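Local coordinates for beta-hexosaminidase (Neisseria gonorrhoeae, PDB 6JTJ), which probably removes terminal beta-1,4-linked N-acetylglucosamine from peptidoglycan fragments so that the cell wall material can be recycled, at residues M205-K210 and E250-V255; L192-Q197 and F244-R249; A52-T57 and N78-E83. All coordinates share one frame; numbering follows the deposited sequence.

Along the chain, interaction 3 closes first; the segments of interactions 1 and 2 then alternate, each helix of interaction 2 being followed by a strand of interaction 1. Interaction 2, between helices 186-202 and 242-249, belongs to the outer helical layer of the alpha/beta barrel, and interaction 1, pairing strands 208-212 and 254-257, to its inner wall. Their centres lie about 8 Å apart, and Ser207 and Gln197 join them directly. Interaction 3 ties together the connections after strands 47-49 and 69-74, its centre about 26 Å from that of interaction 1 and 32 Å from that of interaction 2. Interaction 1 holds Lys210, which hydrogen-bonds the bound N-acetylglucosamine; interaction 2 lies in the helical layer behind.

Interaction 1 of 3, residues M205-K210 and E250-V255; sequences MKSCGK and EGMAAV. With NAG (2-acetamido-2-deoxy-beta-D-glucopyranose), chain I.
Gly209 and Ser207 hold the chain from Met252 to Ala254 by backbone hydrogen bonds and by contacts with the Met252 side chain. The amide N of Gly209 donates to Ala254 O over 3.0 Å, and the sulphur of Met252 lies beside the glycine, SD being 3.6 Å from Gly209 CA. Having no side chain suits Gly209 here, because the methionine fills the space against its alpha carbon. Ser207 O accepts twice: Ala253 N gives a bond of 3.1 Å, bent to 136° at the hydrogen, and Ala254 N a weak one. The hydroxyl of Ser207 stands between its own backbone N and carbonyl carbon (chi1 68°), which lays OG against the Met252 backbone, 3.4 Å from CA; its hydrogen bond goes to Gln197 of helix 186-202, so a small polar residue serves this buried site. A water bridges the segments, accepting from Ser207 N and donating to Gly251 O. Beyond Ser207 the chains become neighbouring parallel strands of the TIM barrel expected of this glycosidase family, with Cys208 bridged to Ala254 and Gly209 to Val255. On the Cys208 face, SG meets the methyl CB of Ala254 at 3.8 Å, the alanine also touching strand 290-295. At the other end, Lys206 CB presses closely on Ala253 CB (3.4 Å), while its bent chain carries the ammonium group away to Tyr352. Gly251, with positive phi, closes helix 242-249 in a Schellman motif and turns the chain into its strand. Lys210 points away from strand 254-257, and its long chain brings NZ to the bound N-acetylglucosamine, giving hydrogen bonds to O4 (3.0 Å) and O3 (3.2 Å) of the sugar; Glu107 supplies a salt bridge to the same ammonium group.

Interaction 2 of 3, residues L192-Q197 and F244-R249; sequences LALALQ and FRIMSR
Met247 of helix 242-249 meets Ala193, Leu194 and Gln197 of helix 186-202, joining two helices of the barrel's outer layer. The methionine gives up more surface than any other residue of the pair. Its CB does not point straight at the other helix; CG stands beside the backbone N (chi1 -73°), and two further bends, at chi2 and chi3, fold the long chain so that its sulphur and methyl come to rest between the three partners. SD lies 3.8 Å from Ala193 CB and 3.7 Å from Leu194 CD2. A flexible, unbranched thioether suits a place where one side chain has to fill the space between two backbones. The small alanine lets the sulphur come near its helix, and Leu194 runs past the methionine in the opposite direction. The axes of the two short segments share a direction, crossing at -28°, and approach to 10.3 Å. Such neighbouring helices with a common direction are expected in an alpha/beta barrel, where each helix leads into a strand of the inner wall: here strands 208-212 and 254-257. One turn on from Ala193, Gln197 reaches out with CG anti to its backbone N (chi1 174°) and an extended chain, and the two side chains, Gln197 and Met247, approach each other from opposite directions. It is the amide group that meets the methionine: OE1 is hydrogen-bonded to Ser207 OG and also packs against the methyl CE of Met247, 3.5 Å away. Leu194 also uses its other branch, CD1 touching Ile246 CG2 at 3.6 Å, with the two side chains crossing at about a right angle. Across its back, helix 186-202 rests on helix 136-155 through Leu192, Ala195 and Leu196.

Interaction 3 of 3, residues A52-T57 and N78-E83; sequences AAFRLT and NFQNIE
Phe54 and Gln80 stack flat group on flat group, while Asn78 reaches over to the backbone of Ala53. The ring of Phe54 swings toward the second segment because CG sits beside its own backbone N (chi1 -50°). The extended chain of Gln80 crosses it at about a right angle. CG of Gln80 lies over the ring centre, 4.1 Å from the centroid and almost on the ring normal, a CH-pi contact; beyond it the amide plane lies 21° from that of the ring, its CD 3.8 Å above the ring plane toward the rim. The amide N lies over the same face near its rim, Gln80 NE2 being 3.5 Å from Phe54 CD2. A glutamine suits this exposed spot, since its CG and flat amide can lie on an aromatic face while its polar end stays compatible with the surface. At the rim of the same ring, near its plane, is the Asn78 backbone. Asn78 turns CG beside its N as well, and ND2 donates to Ala53 O over 2.9 Å in a nearly straight bond of 167°, with the oxygen close to the amide plane. OD1 accepts from Phe75 N, so both ends of this buried amide are used. The two segments belong to beta-alpha connections, after strands 47-49 and 69-74, the second running into the start of helix 82-94, at the strand C-terminal ends where a TIM barrel keeps its active site.

Interaction 1 of 3, residues M205-K210 and E250-V255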
# COMPACT_ATOMS: atom_id res chain seq x y z
N MET C 205 -5.01 -26.37 -5.77
CA MET C 205 -5.05 -25.42 -4.65
C MET C 205 -6.45 -24.96 -4.27
O MET C 205 -7.31 -24.79 -5.12
CB MET C 205 -4.21 -24.18 -4.97
CG MET C 205 -2.73 -24.46 -5.21
SD MET C 205 -1.75 -22.95 -5.26
CE MET C 205 -0.10 -23.65 -5.07
N LYS C 206 -6.63 -24.69 -2.98
CA LYS C 206 -7.77 -23.96 -2.47
C LYS C 206 -7.56 -22.45 -2.57
O LYS C 206 -6.52 -22.00 -3.04
CB LYS C 206 -8.00 -24.34 -1.00
CG LYS C 206 -8.21 -25.84 -0.78
CD LYS C 206 -9.38 -26.37 -1.58
CE LYS C 206 -9.78 -27.74 -1.10
NZ LYS C 206 -8.62 -28.68 -1.10
N SER C 207 -8.55 -21.67 -2.12
CA SER C 207 -8.50 -20.21 -2.19
C SER C 207 -8.51 -19.55 -0.80
O SER C 207 -8.90 -20.15 0.20
CB SER C 207 -9.70 -19.70 -2.95
OG SER C 207 -10.88 -19.95 -2.18
N CYS C 208 -8.02 -18.30 -0.76
CA CYS C 208 -8.01 -17.49 0.45
C CYS C 208 -8.48 -16.10 0.10
O CYS C 208 -7.76 -15.36 -0.58
CB CYS C 208 -6.60 -17.43 1.05
SG CYS C 208 -6.48 -16.37 2.50
N GLY C 209 -9.68 -15.76 0.55
CA GLY C 209 -10.28 -14.48 0.24
C GLY C 209 -9.69 -13.37 1.09
O GLY C 209 -9.48 -13.57 2.27
N LYS C 210 -9.43 -12.22 0.48
CA LYS C 210 -8.84 -11.08 1.18
C LYS C 210 -9.58 -9.81 0.78
O LYS C 210 -9.96 -9.70 -0.39
CB LYS C 210 -7.38 -10.90 0.76
CG LYS C 210 -6.59 -12.18 0.71
CD LYS C 210 -5.08 -11.90 0.74
CE LYS C 210 -4.55 -11.35 -0.56
NZ LYS C 210 -3.10 -11.71 -0.71
N GLU C 250 -19.16 -21.55 -1.54
CA GLU C 250 -18.56 -22.38 -2.57
C GLU C 250 -17.21 -22.98 -2.22
O GLU C 250 -16.46 -23.39 -3.12
CB GLU C 250 -18.45 -21.59 -3.87
CG GLU C 250 -19.81 -21.15 -4.41
CD GLU C 250 -20.70 -22.33 -4.76
OE1 GLU C 250 -20.19 -23.28 -5.38
OE2 GLU C 250 -21.89 -22.31 -4.35
N GLY C 251 -16.87 -23.05 -0.93
CA GLY C 251 -15.71 -23.85 -0.50
C GLY C 251 -14.38 -23.14 -0.29
O GLY C 251 -13.34 -23.79 -0.18
N MET C 252 -14.39 -21.81 -0.19
CA MET C 252 -13.18 -21.05 0.12
C MET C 252 -12.53 -21.59 1.40
O MET C 252 -13.21 -21.80 2.40
CB MET C 252 -13.55 -19.57 0.29
CG MET C 252 -12.39 -18.66 0.67
SD MET C 252 -12.87 -16.91 0.60
CE MET C 252 -14.19 -16.84 1.79
N ALA C 253 -11.21 -21.79 1.36
CA ALA C 253 -10.50 -22.46 2.47
C ALA C 253 -10.09 -21.55 3.61
O ALA C 253 -9.93 -21.99 4.73
CB ALA C 253 -9.27 -23.16 1.94
N ALA C 254 -9.89 -20.27 3.30
CA ALA C 254 -9.35 -19.35 4.26
C ALA C 254 -9.72 -17.92 3.94
O ALA C 254 -10.14 -17.60 2.82
CB ALA C 254 -7.85 -19.48 4.29
N VAL C 255 -9.50 -17.08 4.92
CA VAL C 255 -9.73 -15.65 4.81
C VAL C 255 -8.57 -14.93 5.51
O VAL C 255 -8.04 -15.45 6.51
CB VAL C 255 -11.09 -15.36 5.46
CG1 VAL C 255 -11.13 -14.02 6.14
CG2 VAL C 255 -12.20 -15.49 4.42
C1 NAG I . -0.88 -8.22 4.18
C2 NAG I . -1.48 -8.00 2.79
C3 NAG I . -2.12 -9.27 2.29
C4 NAG I . -1.16 -10.46 2.41
C5 NAG I . -0.71 -10.66 3.84
C6 NAG I . 0.39 -11.72 3.93
C7 NAG I . -2.63 -5.98 1.88
C8 NAG I . -1.62 -5.95 0.81
N2 NAG I . -2.48 -6.97 2.77
O1 NAG I . 0.13 -7.26 4.45
O3 NAG I . -2.54 -9.08 0.96
O4 NAG I . -1.74 -11.64 1.92
O5 NAG I . -0.17 -9.44 4.32
O6 NAG I . 1.57 -11.35 3.24
O7 NAG I . -3.52 -5.11 1.93
O HOH W 1 -11.13 -23.09 -1.60

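Interaction 2 of 3, residues L192-Q197 and F244-R249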
# COMPACT_ATOMS: atom_id res chain seq x y z
N LEU C 192 -15.99 -13.53 -10.95
CA LEU C 192 -14.61 -13.73 -11.38
C LEU C 192 -13.83 -14.51 -10.35
O LEU C 192 -13.01 -15.37 -10.68
CB LEU C 192 -13.94 -12.38 -11.66
CG LEU C 192 -14.57 -11.66 -12.87
CD1 LEU C 192 -14.16 -10.19 -12.91
CD2 LEU C 192 -14.16 -12.37 -14.15
N ALA C 193 -14.09 -14.23 -9.08
CA ALA C 193 -13.42 -14.94 -8.00
C ALA C 193 -13.75 -16.44 -8.04
O ALA C 193 -12.86 -17.27 -7.92
CB ALA C 193 -13.82 -14.34 -6.65
N LEU C 194 -15.02 -16.77 -8.19
CA LEU C 194 -15.45 -18.17 -8.28
C LEU C 194 -14.81 -18.91 -9.44
O LEU C 194 -14.37 -20.05 -9.31
CB LEU C 194 -16.97 -18.26 -8.38
CG LEU C 194 -17.75 -17.88 -7.12
CD1 LEU C 194 -19.22 -17.67 -7.45
CD2 LEU C 194 -17.59 -18.95 -6.05
N ALA C 195 -14.69 -18.22 -10.57
CA ALA C 195 -14.02 -18.79 -11.74
C ALA C 195 -12.54 -18.98 -11.50
O ALA C 195 -11.93 -19.99 -11.91
CB ALA C 195 -14.24 -17.91 -12.96
N LEU C 196 -11.91 -17.99 -10.86
CA LEU C 196 -10.49 -18.14 -10.53
C LEU C 196 -10.34 -19.34 -9.60
O LEU C 196 -9.40 -20.13 -9.75
CB LEU C 196 -9.96 -16.88 -9.84
CG LEU C 196 -8.44 -16.91 -9.58
CD1 LEU C 196 -7.66 -16.33 -10.74
CD2 LEU C 196 -8.11 -16.15 -8.32
N GLN C 197 -11.23 -19.44 -8.62
CA GLN C 197 -11.17 -20.52 -7.62
C GLN C 197 -11.20 -21.91 -8.26
O GLN C 197 -10.43 -22.79 -7.88
CB GLN C 197 -12.32 -20.34 -6.61
CG GLN C 197 -12.45 -21.47 -5.59
CD GLN C 197 -13.39 -21.12 -4.46
OE1 GLN C 197 -12.96 -20.77 -3.36
NE2 GLN C 197 -14.70 -21.16 -4.73
N PHE C 244 -17.58 -12.44 -0.18
CA PHE C 244 -17.12 -13.31 0.87
C PHE C 244 -18.17 -14.38 1.19
O PHE C 244 -17.82 -15.55 1.29
CB PHE C 244 -16.76 -12.51 2.14
CG PHE C 244 -15.50 -11.68 2.00
CD1 PHE C 244 -14.26 -12.24 2.17
CD2 PHE C 244 -15.57 -10.33 1.68
CE1 PHE C 244 -13.10 -11.48 2.04
CE2 PHE C 244 -14.43 -9.56 1.54
CZ PHE C 244 -13.19 -10.14 1.70
N ARG C 245 -19.44 -13.99 1.31
CA ARG C 245 -20.51 -14.96 1.54
C ARG C 245 -20.55 -16.04 0.47
O ARG C 245 -20.60 -17.23 0.77
CB ARG C 245 -21.87 -14.29 1.55
CG ARG C 245 -22.17 -13.55 2.83
CD ARG C 245 -23.65 -13.21 2.79
NE ARG C 245 -24.33 -13.40 4.11
CZ ARG C 245 -24.12 -12.66 5.20
NH1 ARG C 245 -23.28 -11.65 5.16
NH2 ARG C 245 -24.77 -12.93 6.34
N ILE C 246 -20.50 -15.60 -0.78
CA ILE C 246 -20.63 -16.49 -1.90
C ILE C 246 -19.42 -17.43 -1.98
O ILE C 246 -19.57 -18.64 -2.20
CB ILE C 246 -20.81 -15.68 -3.20
CG1 ILE C 246 -22.16 -14.94 -3.15
CG2 ILE C 246 -20.76 -16.59 -4.41
CD1 ILE C 246 -22.35 -13.85 -4.21
N MET C 247 -18.21 -16.88 -1.81
CA MET C 247 -17.00 -17.72 -1.83
C MET C 247 -16.99 -18.72 -0.68
O MET C 247 -16.60 -19.88 -0.87
CB MET C 247 -15.77 -16.85 -1.78
CG MET C 247 -15.51 -16.12 -3.08
SD MET C 247 -14.78 -17.21 -4.30
CE MET C 247 -13.08 -17.29 -3.75
N SER C 248 -17.44 -18.28 0.49
CA SER C 248 -17.57 -19.16 1.63
C SER C 248 -18.48 -20.34 1.28
O SER C 248 -18.12 -21.48 1.48
CB SER C 248 -18.14 -18.40 2.84
OG SER C 248 -18.27 -19.26 3.96
N ARG C 249 -19.66 -20.04 0.74
CA ARG C 249 -20.61 -21.07 0.34
C ARG C 249 -20.00 -22.05 -0.64
O ARG C 249 -20.25 -23.23 -0.56
CB ARG C 249 -21.82 -20.45 -0.33
CG ARG C 249 -23.11 -21.19 -0.02
CD ARG C 249 -24.07 -21.22 -1.20
NE ARG C 249 -24.30 -19.91 -1.80
CZ ARG C 249 -24.06 -19.58 -3.07
NH1 ARG C 249 -23.56 -20.45 -3.95
NH2 ARG C 249 -24.32 -18.34 -3.48

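Interaction 3 of 3, residues A52-T57 and N78-E83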
# COMPACT_ATOMS: atom_id res chain seq x y z
N ALA C 52 14.52 -17.10 6.36
CA ALA C 52 15.34 -15.95 5.99
C ALA C 52 15.71 -15.91 4.53
O ALA C 52 15.64 -14.85 3.89
CB ALA C 52 16.59 -15.92 6.85
N ALA C 53 16.12 -17.04 3.97
CA ALA C 53 16.74 -17.02 2.65
C ALA C 53 16.42 -18.27 1.84
O ALA C 53 15.29 -18.77 1.89
CB ALA C 53 18.25 -16.79 2.79
N PHE C 54 17.39 -18.78 1.08
CA PHE C 54 17.11 -19.79 0.06
C PHE C 54 17.09 -21.24 0.57
O PHE C 54 16.46 -22.10 -0.05
CB PHE C 54 18.12 -19.66 -1.08
CG PHE C 54 18.26 -18.25 -1.61
CD1 PHE C 54 17.15 -17.55 -2.07
CD2 PHE C 54 19.51 -17.64 -1.65
CE1 PHE C 54 17.28 -16.26 -2.56
CE2 PHE C 54 19.64 -16.35 -2.15
CZ PHE C 54 18.52 -15.66 -2.60
N ARG C 55 17.77 -21.50 1.69
CA ARG C 55 17.87 -22.84 2.26
C ARG C 55 17.76 -22.75 3.76
O ARG C 55 18.17 -21.76 4.35
CB ARG C 55 19.22 -23.47 1.91
CG ARG C 55 19.45 -23.72 0.42
CD ARG C 55 18.40 -24.65 -0.19
NE ARG C 55 18.27 -25.91 0.55
CZ ARG C 55 19.11 -26.95 0.45
NH1 ARG C 55 20.17 -26.89 -0.36
NH2 ARG C 55 18.89 -28.05 1.16
N LEU C 56 17.21 -23.78 4.40
CA LEU C 56 17.05 -23.75 5.85
C LEU C 56 18.40 -23.78 6.55
O LEU C 56 19.28 -24.52 6.14
CB LEU C 56 16.25 -24.96 6.33
CG LEU C 56 14.81 -25.11 5.85
CD1 LEU C 56 14.18 -26.33 6.52
CD2 LEU C 56 13.98 -23.86 6.11
N THR C 57 18.54 -22.96 7.58
CA THR C 57 19.65 -23.08 8.49
C THR C 57 19.25 -24.09 9.56
O THR C 57 18.09 -24.47 9.68
CB THR C 57 19.97 -21.77 9.21
OG1 THR C 57 18.86 -21.40 10.05
CG2 THR C 57 20.28 -20.66 8.20
N ASN C 78 13.13 -15.68 -0.51
CA ASN C 78 13.31 -17.12 -0.43
C ASN C 78 13.42 -17.76 -1.80
O ASN C 78 13.47 -18.99 -1.90
CB ASN C 78 12.14 -17.76 0.32
CG ASN C 78 11.90 -17.14 1.66
OD1 ASN C 78 10.82 -16.63 1.94
ND2 ASN C 78 12.92 -17.16 2.52
N PHE C 79 13.48 -16.95 -2.85
CA PHE C 79 13.43 -17.49 -4.20
C PHE C 79 14.64 -17.09 -5.03
O PHE C 79 14.91 -15.91 -5.25
CB PHE C 79 12.18 -17.03 -4.92
CG PHE C 79 12.02 -17.62 -6.29
CD1 PHE C 79 11.72 -18.96 -6.43
CD2 PHE C 79 12.16 -16.83 -7.42
CE1 PHE C 79 11.56 -19.52 -7.69
CE2 PHE C 79 12.00 -17.38 -8.68
CZ PHE C 79 11.70 -18.73 -8.81
N GLN C 80 15.33 -18.11 -5.53
CA GLN C 80 16.48 -17.98 -6.43
C GLN C 80 16.07 -18.47 -7.81
O GLN C 80 16.15 -17.75 -8.80
CB GLN C 80 17.61 -18.84 -5.88
CG GLN C 80 18.99 -18.24 -5.98
CD GLN C 80 20.00 -19.02 -5.17
OE1 GLN C 80 19.84 -20.22 -4.91
NE2 GLN C 80 21.07 -18.34 -4.76
N ASN C 81 15.58 -19.70 -7.86
CA ASN C 81 15.07 -20.28 -9.08
C ASN C 81 14.24 -21.49 -8.70
O ASN C 81 14.21 -21.89 -7.53
CB ASN C 81 16.23 -20.69 -9.99
CG ASN C 81 17.26 -21.55 -9.27
OD1 ASN C 81 16.95 -22.65 -8.81
ND2 ASN C 81 18.48 -21.06 -9.18
N ILE C 82 13.61 -22.09 -9.69
CA ILE C 82 12.68 -23.19 -9.46
C ILE C 82 13.31 -24.40 -8.76
O ILE C 82 12.69 -25.00 -7.88
CB ILE C 82 12.04 -23.63 -10.78
CG1 ILE C 82 11.23 -22.44 -11.36
CG2 ILE C 82 11.23 -24.91 -10.59
CD1 ILE C 82 9.78 -22.71 -11.73
N GLU C 83 14.53 -24.77 -9.14
CA GLU C 83 15.17 -25.94 -8.57
C GLU C 83 15.55 -25.69 -7.10
O GLU C 83 15.33 -26.55 -6.24
CB GLU C 83 16.36 -26.40 -9.43
CG GLU C 83 15.93 -27.02 -10.77
CD GLU C 83 14.87 -28.12 -10.63
OE1 GLU C 83 15.08 -29.08 -9.85
OE2 GLU C 83 13.80 -28.02 -11.29